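Local structure of uncharacterized protein (Porphyromonas gingivalis, 1ZBS) at residues Cys15-Gly20 / Gly273-His278; Ile31-Gln36 / Pro76-Ala81; Ala62-Gly67 / Cys89-Val94; Asp97-Ala102 / Cys123-Arg128. The protein is of unknown function but is probably a sugar kinase of the actin-like ATPase superfamily, transferring phosphate from ATP to N-acetylglucosamine. All coordinates share one frame; numbering follows the deposited sequence.

Overall arrangement
Three of the contacts gather on the N-terminal mixed sheet, whose 3-2-1-4-5 strand order is that of a ribonuclease H-like domain; contact 4 reaches the second sheet of the same order. Contact 3 pairs strands 62-67 and 91-95. Its centre lies about 12 Å from those of contacts 1 and 2, and it touches both: helix 75-85 of contact 2 packs on one face of the sheet, helix 271-280 of contact 1 on the other. Contact 4 follows directly through helix 97-105, its centre about 17 Å from those of contacts 1 and 3. Contact 1 spans nearly the whole chain and encloses the rest, bringing the C-terminal helix back onto the first domain.

Contact 1: Cys15-Gly20 / Gly273-His278; sequences CIAKEG and GLIQYH
Ile275 carries this contact, lying between the inward-facing side chains of strand 11-18 and the backbone turn at Gly20. At its CB the side chain forks into two branches that serve different partners. The CG2 methyl is anti to the backbone N and reaches Gly20, lying 3.7 Å from Gly20 C. The same methyl stands 4.0 Å from Ala17 CB, so it fills the angle between the end of the strand and the turn that follows. The other branch leaves through CG1, which sits beside the backbone N (chi1 -65°), and continues extended (chi2 173°) until its CD1 tip meets Cys15 SG at 3.8 Å. Cys15 and Ala17, two apart on the strand, present the same face to the helix, and the two branches of Ile275 divide that face between them. The arrangement is a helix-on-sheet packing of the ribonuclease H-like fold: helix 271-280, the last of the chain, covers part of one face of the N-terminal sheet, where strand 11-18 lies between strands 2-7 and 21-29. From the same helix His278 reaches further across the sheet, stacking its ring on Tyr64 and hydrogen-bonding through NE2 to Tyr66 OH. No hydrogen bond links the two segments. At the more exposed margin Gln276 starts out away from the strand, but a bend at chi2 (-58°) folds the amide back over the turn. There Gln276 OE1 lies 3.5 Å from Gly20 CA, and equally close to Gly20 O, an approach of two oxygens that adds no bond.

Contact 2: Ile31-Gln36 / Pro76-Ala81; sequences INPFQQ and PMLNEA
Met77, present as selenomethionine, lays its terminal CE methyl against the 31-36 loop, 3.7 Å from Pro33 O and at the same distance from Gln36 O. The side chain gets there by leaving with CG anti to the backbone N (chi1 -174°) and then bending at both chi2 and chi3, which carries the tip across to the loop. The methyl also approaches the proline ring, with CE 4.2 Å from Pro33 CB. One residue on, Leu78 packs by the CD corner of the same ring. Its CD2 branch lies 4.2 Å from Pro33 CD and 4.1 Å from Ile31 CG2, the leucine and isoleucine side chains crossing at about a right angle. Both also touch Phe65 of strand 62-67, which continues the apolar patch down to the sheet. All contact across the segments is van der Waals; the polar bonds serve to fold the loop itself. Asn32 OD1 accepts from Phe34 N at 3.0 Å, the donor standing 49° out of the carbonyl plane, and closes an Asx turn. Gln36 OE1 turns back to take the N-H of Asn32 at 2.8 Å, while Gln36 N bonds to Asn32 O. Outside the apolar patch, Glu80 pairs with Arg38 in a salt bridge, and Phe34 packs on Arg188 of the second subunit. The helix 75-85 seated over Phe65, with the loop between strand 21-29 and helix 38-53 beside it, forms part of the helical layer on one face of a ribonuclease H-like domain, as in actin-like ATPase superfamily sugar kinases.

Contact 3: Ala62-Gly67 / Cys89-Val94; sequences AVYFYG and CDRIEV
Strands 62-67 and 91-95 run parallel, Val63 level with Ile92 and Phe65 with Val94. Backbone bonds come first: Val63 N gives to Arg91 O (2.8 Å), Glu93 N to Val63 O (3.0 Å) and Phe65 N to Glu93 O (2.9 Å). CA-H...O contacts run alongside, as from Ala62 CA to Arg91 O at 3.1 Å. Apolar contacts occupy the face of Val63 and Ile92, which point the same way. Val63 CG1, set between its backbone N and carbonyl carbon (chi1 36°), lies 3.3 Å from Ile92 CD1, unusually short and perhaps partly a matter of the model, and 3.6 Å from Cys89 SG. On that face Phe65 CD1 meets Val94 CG1, under the cover of helix 75-85, the connecting helix of this beta-alpha-beta unit. Polar-aromatic contacts take the other face. Glu93 runs beside Tyr64 and brings OE2 to the ring edge, 3.6 Å from Tyr64 CE2, with carboxylate and ring planes 75° apart. Arg91 CD passes near Tyr64 OH. Apolar groups thus dominate the face toward helix 75-85; the other mixes aliphatic contact with a carboxylate at a tyrosine's weakly positive rim, which may be mildly favourable.

Contact 4: Asp97-Ala102 / Cys123-Arg128; sequences DMLGAA and CLFDGR
This is an apolar helix-on-strand contact, Met98, Leu99 and Ala102 packing on Cys123 and Phe125 in the core where the two ribonuclease H-like domains join. Helix 97-105 directly follows strand 91-95, the edge strand of the N-terminal sheet, and crosses strand 120-125 of the second sheet; the axes of residues 97-102 and 123-125 are 9.6 Å apart and cross at -45°. In Met98, a selenomethionine, CG lies opposite the backbone N (chi1 -173°) and the chain then folds over Cys123: its CG is 3.7 Å from Cys123 CB, and its CE 3.8 Å from Cys123 SG. One helical turn on, Ala102 points toward the strand. Its CB stands over one face of the Phe125 ring, 3.9 Å from the centroid and 17° off the normal, a CH-pi contact. Leu99 crosses the same ring at a slant, with CD1 4.0 Å from Phe125 CE2. Ala113 of the neighbouring strand 111-116 touches Met98, Ala102 and Cys123 and continues the apolar surface. Beyond the ring the chain turns: Asp126 OD2 accepts from Arg128 N at 2.8 Å, an Asx turn. Gly127 N lies 3.6 Å above the Phe125 ring plane, toward its rim, on the face opposite Ala102 CB.

Contact 1: Cys15-Gly20 / Gly273-His278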
loop_
_atom_site.group_PDB
_atom_site.type_symbol
_atom_site.label_atom_id
_atom_site.label_comp_id
_atom_site.label_asym_id
_atom_site.label_seq_id
_atom_site.Cartn_x
_atom_site.Cartn_y
_atom_site.Cartn_z
ATOM N N CYS A 15 13.185 -29.623 7.848
ATOM C CA CYS A 15 13.872 -30.805 7.340
ATOM C C CYS A 15 14.859 -31.387 8.339
ATOM O O CYS A 15 15.687 -30.675 8.908
ATOM C CB CYS A 15 14.615 -30.502 6.040
ATOM S SG CYS A 15 15.745 -31.843 5.535
ATOM N N ILE A 16 14.749 -32.692 8.556
ATOM C CA ILE A 16 15.648 -33.399 9.451
ATOM C C ILE A 16 16.648 -34.101 8.539
ATOM O O ILE A 16 16.306 -35.066 7.861
ATOM C CB ILE A 16 14.896 -34.444 10.304
ATOM C CG1 ILE A 16 13.934 -33.743 11.262
ATOM C CG2 ILE A 16 15.884 -35.279 11.097
ATOM C CD1 ILE A 16 13.187 -34.692 12.177
ATOM N N ALA A 17 17.877 -33.598 8.511
ATOM C CA ALA A 17 18.922 -34.168 7.670
ATOM C C ALA A 17 20.009 -34.876 8.478
ATOM O O ALA A 17 20.186 -34.623 9.671
ATOM C CB ALA A 17 19.551 -33.071 6.812
ATOM N N LYS A 18 20.740 -35.759 7.806
ATOM C CA LYS A 18 21.831 -36.500 8.421
ATOM C C LYS A 18 22.909 -36.612 7.362
ATOM O O LYS A 18 22.692 -37.218 6.310
ATOM C CB LYS A 18 21.377 -37.903 8.826
ATOM C CG LYS A 18 22.352 -38.647 9.742
ATOM C CD LYS A 18 22.110 -40.153 9.666
ATOM C CE LYS A 18 22.695 -40.907 10.853
ATOM N NZ LYS A 18 21.918 -40.694 12.114
ATOM N N GLU A 19 24.062 -36.010 7.634
ATOM C CA GLU A 19 25.191 -36.031 6.707
ATOM C C GLU A 19 24.790 -35.689 5.270
ATOM O O GLU A 19 24.957 -36.501 4.357
ATOM C CB GLU A 19 25.881 -37.400 6.737
ATOM C CG GLU A 19 27.260 -37.387 7.404
ATOM C CD GLU A 19 27.202 -37.547 8.921
ATOM O OE1 GLU A 19 27.091 -38.707 9.402
ATOM O OE2 GLU A 19 27.255 -36.513 9.641
ATOM N N GLY A 20 24.261 -34.487 5.077
ATOM C CA GLY A 20 23.857 -34.059 3.748
ATOM C C GLY A 20 22.700 -34.827 3.138
ATOM O O GLY A 20 22.401 -34.655 1.954
ATOM N N GLY A 273 19.920 -26.389 -0.622
ATOM C CA GLY A 273 21.134 -25.634 -0.413
ATOM C C GLY A 273 21.554 -25.591 1.043
ATOM O O GLY A 273 22.739 -25.724 1.340
ATOM N N LEU A 274 20.606 -25.393 1.955
ATOM C CA LEU A 274 20.945 -25.338 3.375
ATOM C C LEU A 274 21.371 -26.690 3.914
ATOM O O LEU A 274 22.081 -26.771 4.916
ATOM C CB LEU A 274 19.775 -24.841 4.223
ATOM C CG LEU A 274 19.573 -23.352 4.494
ATOM C CD1 LEU A 274 20.925 -22.637 4.559
ATOM C CD2 LEU A 274 18.712 -22.764 3.423
ATOM N N ILE A 275 20.919 -27.756 3.269
ATOM C CA ILE A 275 21.287 -29.077 3.730
ATOM C C ILE A 275 22.753 -29.307 3.442
ATOM O O ILE A 275 23.497 -29.743 4.319
ATOM C CB ILE A 275 20.459 -30.160 3.049
ATOM C CG1 ILE A 275 18.990 -29.996 3.458
ATOM C CG2 ILE A 275 20.982 -31.532 3.442
ATOM C CD1 ILE A 275 18.043 -30.895 2.714
ATOM N N GLN A 276 23.180 -28.998 2.222
ATOM C CA GLN A 276 24.580 -29.187 1.873
ATOM C C GLN A 276 25.466 -28.216 2.655
ATOM O O GLN A 276 26.595 -28.553 3.007
ATOM C CB GLN A 276 24.799 -28.998 0.366
ATOM C CG GLN A 276 24.248 -30.131 -0.504
ATOM C CD GLN A 276 24.825 -31.509 -0.156
ATOM O OE1 GLN A 276 24.527 -32.070 0.901
ATOM N NE2 GLN A 276 25.653 -32.056 -1.049
ATOM N N TYR A 277 24.948 -27.023 2.941
ATOM C CA TYR A 277 25.715 -26.024 3.674
ATOM C C TYR A 277 26.091 -26.504 5.072
ATOM O O TYR A 277 27.259 -26.493 5.445
ATOM C CB TYR A 277 24.933 -24.718 3.800
ATOM C CG TYR A 277 25.655 -23.703 4.655
ATOM C CD1 TYR A 277 26.564 -22.808 4.092
ATOM C CD2 TYR A 277 25.486 -23.687 6.042
ATOM C CE1 TYR A 277 27.290 -21.924 4.890
ATOM C CE2 TYR A 277 26.207 -22.812 6.847
ATOM C CZ TYR A 277 27.107 -21.936 6.265
ATOM O OH TYR A 277 27.831 -21.085 7.059
ATOM N N HIS A 278 25.093 -26.903 5.852
ATOM C CA HIS A 278 25.336 -27.383 7.202
ATOM C C HIS A 278 25.899 -28.794 7.191
ATOM O O HIS A 278 25.957 -29.464 8.220
ATOM C CB HIS A 278 24.048 -27.318 8.019
ATOM C CG HIS A 278 23.553 -25.924 8.225
ATOM N ND1 HIS A 278 24.178 -25.031 9.071
ATOM C CD2 HIS A 278 22.540 -25.240 7.641
ATOM C CE1 HIS A 278 23.574 -23.859 8.996
ATOM N NE2 HIS A 278 22.577 -23.959 8.134
#

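Contact 2: Ile31-Gln36 / Pro76-Ala81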
loop_
_atom_site.group_PDB
_atom_site.type_symbol
_atom_site.label_atom_id
_atom_site.label_comp_id
_atom_site.label_asym_id
_atom_site.label_seq_id
_atom_site.Cartn_x
_atom_site.Cartn_y
_atom_site.Cartn_z
ATOM N N ILE A 31 5.636 -18.633 12.484
ATOM C CA ILE A 31 6.894 -18.609 13.221
ATOM C C ILE A 31 7.769 -17.416 12.827
ATOM O O ILE A 31 8.561 -17.491 11.893
ATOM C CB ILE A 31 7.681 -19.929 13.016
ATOM C CG1 ILE A 31 6.784 -21.130 13.351
ATOM C CG2 ILE A 31 8.905 -19.943 13.916
ATOM C CD1 ILE A 31 7.452 -22.483 13.177
ATOM N N ASN A 32 7.612 -16.315 13.555
ATOM C CA ASN A 32 8.375 -15.093 13.316
ATOM C C ASN A 32 8.499 -14.337 14.639
ATOM O O ASN A 32 7.512 -13.827 15.174
ATOM C CB ASN A 32 7.664 -14.220 12.278
ATOM C CG ASN A 32 8.389 -12.911 12.017
ATOM O OD1 ASN A 32 9.398 -12.604 12.654
ATOM N ND2 ASN A 32 7.876 -12.133 11.072
ATOM N N PRO A 33 9.723 -14.251 15.180
ATOM C CA PRO A 33 10.043 -13.575 16.444
ATOM C C PRO A 33 9.732 -12.078 16.536
ATOM O O PRO A 33 9.534 -11.555 17.633
ATOM C CB PRO A 33 11.532 -13.863 16.614
ATOM C CG PRO A 33 12.016 -13.891 15.204
ATOM C CD PRO A 33 10.952 -14.724 14.522
ATOM N N PHE A 34 9.697 -11.388 15.398
ATOM C CA PHE A 34 9.415 -9.954 15.391
ATOM C C PHE A 34 7.929 -9.673 15.247
ATOM O O PHE A 34 7.420 -8.677 15.760
ATOM C CB PHE A 34 10.149 -9.262 14.241
ATOM C CG PHE A 34 10.096 -7.759 14.304
ATOM C CD1 PHE A 34 9.903 -7.004 13.151
ATOM C CD2 PHE A 34 10.263 -7.098 15.518
ATOM C CE1 PHE A 34 9.881 -5.606 13.205
ATOM C CE2 PHE A 34 10.244 -5.706 15.587
ATOM C CZ PHE A 34 10.050 -4.957 14.426
ATOM N N GLN A 35 7.242 -10.563 14.541
ATOM C CA GLN A 35 5.817 -10.417 14.296
ATOM C C GLN A 35 5.003 -11.053 15.415
ATOM O O GLN A 35 3.939 -10.551 15.778
ATOM C CB GLN A 35 5.471 -11.062 12.952
ATOM C CG GLN A 35 4.315 -10.416 12.214
ATOM C CD GLN A 35 4.480 -10.507 10.708
ATOM O OE1 GLN A 35 5.405 -9.925 10.135
ATOM N NE2 GLN A 35 3.593 -11.250 10.062
ATOM N N GLN A 36 5.515 -12.155 15.960
ATOM C CA GLN A 36 4.852 -12.879 17.045
ATOM C C GLN A 36 5.667 -12.752 18.331
ATOM O O GLN A 36 6.763 -12.189 18.319
ATOM C CB GLN A 36 4.686 -14.356 16.668
ATOM C CG GLN A 36 3.720 -14.600 15.511
ATOM C CD GLN A 36 3.895 -15.967 14.875
ATOM O OE1 GLN A 36 4.929 -16.254 14.267
ATOM N NE2 GLN A 36 2.885 -16.820 15.013
ATOM N N PRO A 76 17.291 -14.128 19.668
ATOM C CA PRO A 76 17.508 -14.854 20.925
ATOM C C PRO A 76 16.230 -15.257 21.649
ATOM O O PRO A 76 16.277 -15.929 22.674
ATOM C CB PRO A 76 18.350 -13.879 21.745
ATOM C CG PRO A 76 17.891 -12.545 21.257
ATOM C CD PRO A 76 17.849 -12.765 19.763
HETATM N N MSE A 77 15.091 -14.846 21.114
HETATM C CA MSE A 77 13.820 -15.175 21.727
HETATM C C MSE A 77 13.350 -16.518 21.168
HETATM O O MSE A 77 12.916 -17.402 21.909
HETATM C CB MSE A 77 12.814 -14.052 21.442
HETATM C CG MSE A 77 11.469 -14.188 22.137
HETATM SE SE MSE A 77 10.291 -15.462 21.267
HETATM C CE MSE A 77 9.269 -14.229 20.165
ATOM N N LEU A 78 13.448 -16.677 19.856
ATOM C CA LEU A 78 13.046 -17.927 19.226
ATOM C C LEU A 78 14.044 -19.004 19.623
ATOM O O LEU A 78 13.708 -20.183 19.688
ATOM C CB LEU A 78 13.025 -17.768 17.706
ATOM C CG LEU A 78 12.566 -18.974 16.887
ATOM C CD1 LEU A 78 11.228 -19.491 17.389
ATOM C CD2 LEU A 78 12.474 -18.549 15.430
ATOM N N ASN A 79 15.274 -18.580 19.892
ATOM C CA ASN A 79 16.331 -19.496 20.298
ATOM C C ASN A 79 15.936 -20.128 21.632
ATOM O O ASN A 79 16.144 -21.321 21.847
ATOM C CB ASN A 79 17.659 -18.738 20.431
ATOM C CG ASN A 79 18.827 -19.653 20.770
ATOM O OD1 ASN A 79 18.820 -20.341 21.791
ATOM N ND2 ASN A 79 19.842 -19.655 19.913
ATOM N N GLU A 80 15.349 -19.329 22.518
ATOM C CA GLU A 80 14.917 -19.823 23.821
ATOM C C GLU A 80 13.730 -20.764 23.680
ATOM O O GLU A 80 13.665 -21.796 24.351
ATOM C CB GLU A 80 14.534 -18.661 24.736
ATOM C CG GLU A 80 15.692 -17.752 25.092
ATOM C CD GLU A 80 15.289 -16.664 26.067
ATOM O OE1 GLU A 80 14.777 -17.008 27.155
ATOM O OE2 GLU A 80 15.484 -15.468 25.746
ATOM N N ALA A 81 12.794 -20.399 22.809
ATOM C CA ALA A 81 11.600 -21.201 22.555
ATOM C C ALA A 81 11.988 -22.550 21.964
ATOM O O ALA A 81 11.482 -23.590 22.385
ATOM C CB ALA A 81 10.671 -20.458 21.595
#

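Contact 3: Ala62-Gly67 / Cys89-Val94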
loop_
_atom_site.group_PDB
_atom_site.type_symbol
_atom_site.label_atom_id
_atom_site.label_comp_id
_atom_site.label_asym_id
_atom_site.label_seq_id
_atom_site.Cartn_x
_atom_site.Cartn_y
_atom_site.Cartn_z
ATOM N N ALA A 62 21.560 -30.630 16.723
ATOM C CA ALA A 62 21.658 -29.217 16.402
ATOM C C ALA A 62 20.472 -28.812 15.547
ATOM O O ALA A 62 19.872 -29.641 14.857
ATOM C CB ALA A 62 22.967 -28.917 15.663
ATOM N N VAL A 63 20.136 -27.530 15.621
ATOM C CA VAL A 63 19.028 -26.950 14.873
ATOM C C VAL A 63 19.449 -25.587 14.317
ATOM O O VAL A 63 20.065 -24.774 15.016
ATOM C CB VAL A 63 17.759 -26.799 15.772
ATOM C CG1 VAL A 63 18.159 -26.435 17.180
ATOM C CG2 VAL A 63 16.840 -25.720 15.208
ATOM N N TYR A 64 19.121 -25.368 13.047
ATOM C CA TYR A 64 19.436 -24.127 12.342
ATOM C C TYR A 64 18.140 -23.564 11.752
ATOM O O TYR A 64 17.520 -24.166 10.867
ATOM C CB TYR A 64 20.453 -24.377 11.218
ATOM C CG TYR A 64 21.719 -25.073 11.662
ATOM C CD1 TYR A 64 21.855 -26.457 11.550
ATOM C CD2 TYR A 64 22.789 -24.347 12.185
ATOM C CE1 TYR A 64 23.032 -27.103 11.943
ATOM C CE2 TYR A 64 23.965 -24.978 12.582
ATOM C CZ TYR A 64 24.084 -26.358 12.456
ATOM O OH TYR A 64 25.261 -26.978 12.827
ATOM N N PHE A 65 17.736 -22.408 12.263
ATOM C CA PHE A 65 16.512 -21.759 11.833
ATOM C C PHE A 65 16.780 -20.481 11.057
ATOM O O PHE A 65 17.609 -19.660 11.448
ATOM C CB PHE A 65 15.638 -21.458 13.053
ATOM C CG PHE A 65 14.272 -20.957 12.707
ATOM C CD1 PHE A 65 14.045 -19.599 12.498
ATOM C CD2 PHE A 65 13.215 -21.852 12.558
ATOM C CE1 PHE A 65 12.784 -19.139 12.140
ATOM C CE2 PHE A 65 11.948 -21.405 12.200
ATOM C CZ PHE A 65 11.730 -20.047 11.991
ATOM N N TYR A 66 16.071 -20.334 9.947
ATOM C CA TYR A 66 16.187 -19.164 9.094
ATOM C C TYR A 66 14.778 -18.645 8.846
ATOM O O TYR A 66 13.909 -19.387 8.380
ATOM C CB TYR A 66 16.835 -19.550 7.768
ATOM C CG TYR A 66 18.267 -20.010 7.899
ATOM C CD1 TYR A 66 19.287 -19.095 8.148
ATOM C CD2 TYR A 66 18.602 -21.361 7.773
ATOM C CE1 TYR A 66 20.611 -19.508 8.265
ATOM C CE2 TYR A 66 19.926 -21.788 7.890
ATOM C CZ TYR A 66 20.925 -20.850 8.135
ATOM O OH TYR A 66 22.233 -21.248 8.241
ATOM N N GLY A 67 14.543 -17.377 9.162
ATOM C CA GLY A 67 13.219 -16.815 8.951
ATOM C C GLY A 67 13.180 -15.301 8.960
ATOM O O GLY A 67 13.996 -14.655 9.620
ATOM N N CYS A 89 19.307 -30.404 23.050
ATOM C CA CYS A 89 19.979 -30.079 21.801
ATOM C C CYS A 89 21.301 -29.382 22.118
ATOM O O CYS A 89 21.359 -28.534 23.005
ATOM C CB CYS A 89 19.109 -29.154 20.956
ATOM S SG CYS A 89 19.769 -28.910 19.298
ATOM N N ASP A 90 22.356 -29.737 21.392
ATOM C CA ASP A 90 23.677 -29.146 21.613
ATOM C C ASP A 90 23.862 -27.742 21.031
ATOM O O ASP A 90 24.397 -26.860 21.701
ATOM C CB ASP A 90 24.773 -30.062 21.042
ATOM C CG ASP A 90 25.129 -31.216 21.972
ATOM O OD1 ASP A 90 25.819 -32.153 21.507
ATOM O OD2 ASP A 90 24.735 -31.187 23.164
ATOM N N ARG A 91 23.425 -27.537 19.791
ATOM C CA ARG A 91 23.590 -26.244 19.139
ATOM C C ARG A 91 22.302 -25.742 18.489
ATOM O O ARG A 91 21.656 -26.457 17.719
ATOM C CB ARG A 91 24.700 -26.339 18.087
ATOM C CG ARG A 91 25.192 -25.003 17.544
ATOM C CD ARG A 91 26.200 -25.197 16.408
ATOM N NE ARG A 91 27.400 -25.937 16.807
ATOM C CZ ARG A 91 28.383 -25.447 17.561
ATOM N NH1 ARG A 91 28.325 -24.203 18.015
ATOM N NH2 ARG A 91 29.435 -26.204 17.853
ATOM N N ILE A 92 21.945 -24.502 18.809
ATOM C CA ILE A 92 20.745 -23.869 18.279
ATOM C C ILE A 92 21.058 -22.469 17.767
ATOM O O ILE A 92 21.308 -21.551 18.549
ATOM C CB ILE A 92 19.658 -23.778 19.355
ATOM C CG1 ILE A 92 18.593 -22.771 18.929
ATOM C CG2 ILE A 92 20.283 -23.413 20.690
ATOM C CD1 ILE A 92 17.909 -23.137 17.635
ATOM N N GLU A 93 21.042 -22.315 16.445
ATOM C CA GLU A 93 21.336 -21.037 15.801
ATOM C C GLU A 93 20.134 -20.484 15.039
ATOM O O GLU A 93 19.506 -21.192 14.249
ATOM C CB GLU A 93 22.519 -21.205 14.841
ATOM C CG GLU A 93 23.858 -21.482 15.516
ATOM C CD GLU A 93 24.983 -21.640 14.509
ATOM O OE1 GLU A 93 25.097 -20.783 13.610
ATOM O OE2 GLU A 93 25.756 -22.616 14.615
ATOM N N VAL A 94 19.820 -19.213 15.279
ATOM C CA VAL A 94 18.696 -18.555 14.617
ATOM C C VAL A 94 19.225 -17.394 13.792
ATOM O O VAL A 94 19.946 -16.540 14.306
ATOM C CB VAL A 94 17.675 -18.023 15.644
ATOM C CG1 VAL A 94 16.350 -17.738 14.960
ATOM C CG2 VAL A 94 17.489 -19.037 16.760
#

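Contact 4: Asp97-Ala102 / Cys123-Arg128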
loop_
_atom_site.group_PDB
_atom_site.type_symbol
_atom_site.label_atom_id
_atom_site.label_comp_id
_atom_site.label_asym_id
_atom_site.label_seq_id
_atom_site.Cartn_x
_atom_site.Cartn_y
_atom_site.Cartn_z
ATOM N N ASP A 97 16.175 -15.004 7.116
ATOM C CA ASP A 97 15.938 -15.768 5.905
ATOM C C ASP A 97 16.812 -15.317 4.738
ATOM O O ASP A 97 17.100 -16.102 3.830
ATOM C CB ASP A 97 14.458 -15.703 5.502
ATOM C CG ASP A 97 13.944 -14.278 5.336
ATOM O OD1 ASP A 97 12.883 -14.116 4.699
ATOM O OD2 ASP A 97 14.579 -13.322 5.842
HETATM N N MSE A 98 17.237 -14.057 4.762
HETATM C CA MSE A 98 18.074 -13.518 3.698
HETATM C C MSE A 98 19.422 -14.234 3.729
HETATM O O MSE A 98 19.963 -14.614 2.690
HETATM C CB MSE A 98 18.267 -12.009 3.893
HETATM C CG MSE A 98 18.985 -11.301 2.750
HETATM SE SE MSE A 98 18.051 -11.359 1.043
HETATM C CE MSE A 98 18.790 -13.002 0.315
ATOM N N LEU A 99 19.942 -14.434 4.935
ATOM C CA LEU A 99 21.212 -15.108 5.122
ATOM C C LEU A 99 21.089 -16.575 4.715
ATOM O O LEU A 99 22.012 -17.161 4.139
ATOM C CB LEU A 99 21.645 -15.000 6.584
ATOM C CG LEU A 99 22.873 -15.825 6.982
ATOM C CD1 LEU A 99 24.070 -15.426 6.128
ATOM C CD2 LEU A 99 23.161 -15.615 8.461
ATOM N N GLY A 100 19.944 -17.164 5.036
ATOM C CA GLY A 100 19.707 -18.549 4.685
ATOM C C GLY A 100 19.696 -18.702 3.177
ATOM O O GLY A 100 20.163 -19.706 2.639
ATOM N N ALA A 101 19.171 -17.699 2.484
ATOM C CA ALA A 101 19.118 -17.751 1.034
ATOM C C ALA A 101 20.512 -17.627 0.439
ATOM O O ALA A 101 20.868 -18.359 -0.479
ATOM C CB ALA A 101 18.214 -16.653 0.491
ATOM N N ALA A 102 21.310 -16.708 0.968
ATOM C CA ALA A 102 22.658 -16.520 0.451
ATOM C C ALA A 102 23.505 -17.763 0.666
ATOM O O ALA A 102 24.285 -18.146 -0.205
ATOM C CB ALA A 102 23.316 -15.315 1.113
ATOM N N CYS A 123 20.697 -8.812 -0.799
ATOM C CA CYS A 123 21.868 -8.619 0.042
ATOM C C CYS A 123 23.136 -8.914 -0.742
ATOM O O CYS A 123 23.130 -9.682 -1.707
ATOM C CB CYS A 123 21.823 -9.554 1.246
ATOM S SG CYS A 123 22.171 -11.281 0.820
ATOM N N LEU A 124 24.224 -8.293 -0.319
ATOM C CA LEU A 124 25.508 -8.529 -0.943
ATOM C C LEU A 124 26.154 -9.510 0.030
ATOM O O LEU A 124 26.245 -9.224 1.226
ATOM C CB LEU A 124 26.319 -7.233 -1.011
ATOM C CG LEU A 124 27.313 -7.022 -2.163
ATOM C CD1 LEU A 124 28.445 -6.128 -1.650
ATOM C CD2 LEU A 124 27.873 -8.339 -2.666
ATOM N N PHE A 125 26.560 -10.674 -0.473
ATOM C CA PHE A 125 27.188 -11.716 0.351
ATOM C C PHE A 125 28.679 -11.742 0.030
ATOM O O PHE A 125 29.053 -11.680 -1.137
ATOM C CB PHE A 125 26.576 -13.084 0.018
ATOM C CG PHE A 125 26.851 -14.145 1.047
ATOM C CD1 PHE A 125 27.245 -15.426 0.664
ATOM C CD2 PHE A 125 26.695 -13.872 2.402
ATOM C CE1 PHE A 125 27.478 -16.419 1.623
ATOM C CE2 PHE A 125 26.925 -14.857 3.366
ATOM C CZ PHE A 125 27.317 -16.131 2.974
ATOM N N ASP A 126 29.538 -11.827 1.043
ATOM C CA ASP A 126 30.981 -11.862 0.778
ATOM C C ASP A 126 31.509 -13.278 0.844
ATOM O O ASP A 126 32.712 -13.514 0.698
ATOM C CB ASP A 126 31.754 -10.965 1.752
ATOM C CG ASP A 126 31.874 -11.553 3.157
ATOM O OD1 ASP A 126 32.354 -10.815 4.054
ATOM O OD2 ASP A 126 31.509 -12.733 3.388
ATOM N N GLY A 127 30.600 -14.221 1.062
ATOM C CA GLY A 127 30.999 -15.611 1.128
ATOM C C GLY A 127 30.818 -16.238 2.492
ATOM O O GLY A 127 30.791 -17.456 2.596
ATOM N N ARG A 128 30.716 -15.437 3.545
ATOM C CA ARG A 128 30.529 -16.015 4.868
ATOM C C ARG A 128 29.433 -15.262 5.602
ATOM O O ARG A 128 28.687 -15.837 6.397
ATOM C CB ARG A 128 31.836 -15.981 5.682
ATOM C CG ARG A 128 32.044 -17.211 6.599
ATOM C CD ARG A 128 33.234 -18.077 6.132
ATOM N NE ARG A 128 33.258 -19.433 6.701
ATOM C CZ ARG A 128 32.362 -20.385 6.426
ATOM N NH1 ARG A 128 32.461 -21.588 6.993
ATOM N NH2 ARG A 128 31.366 -20.134 5.583
#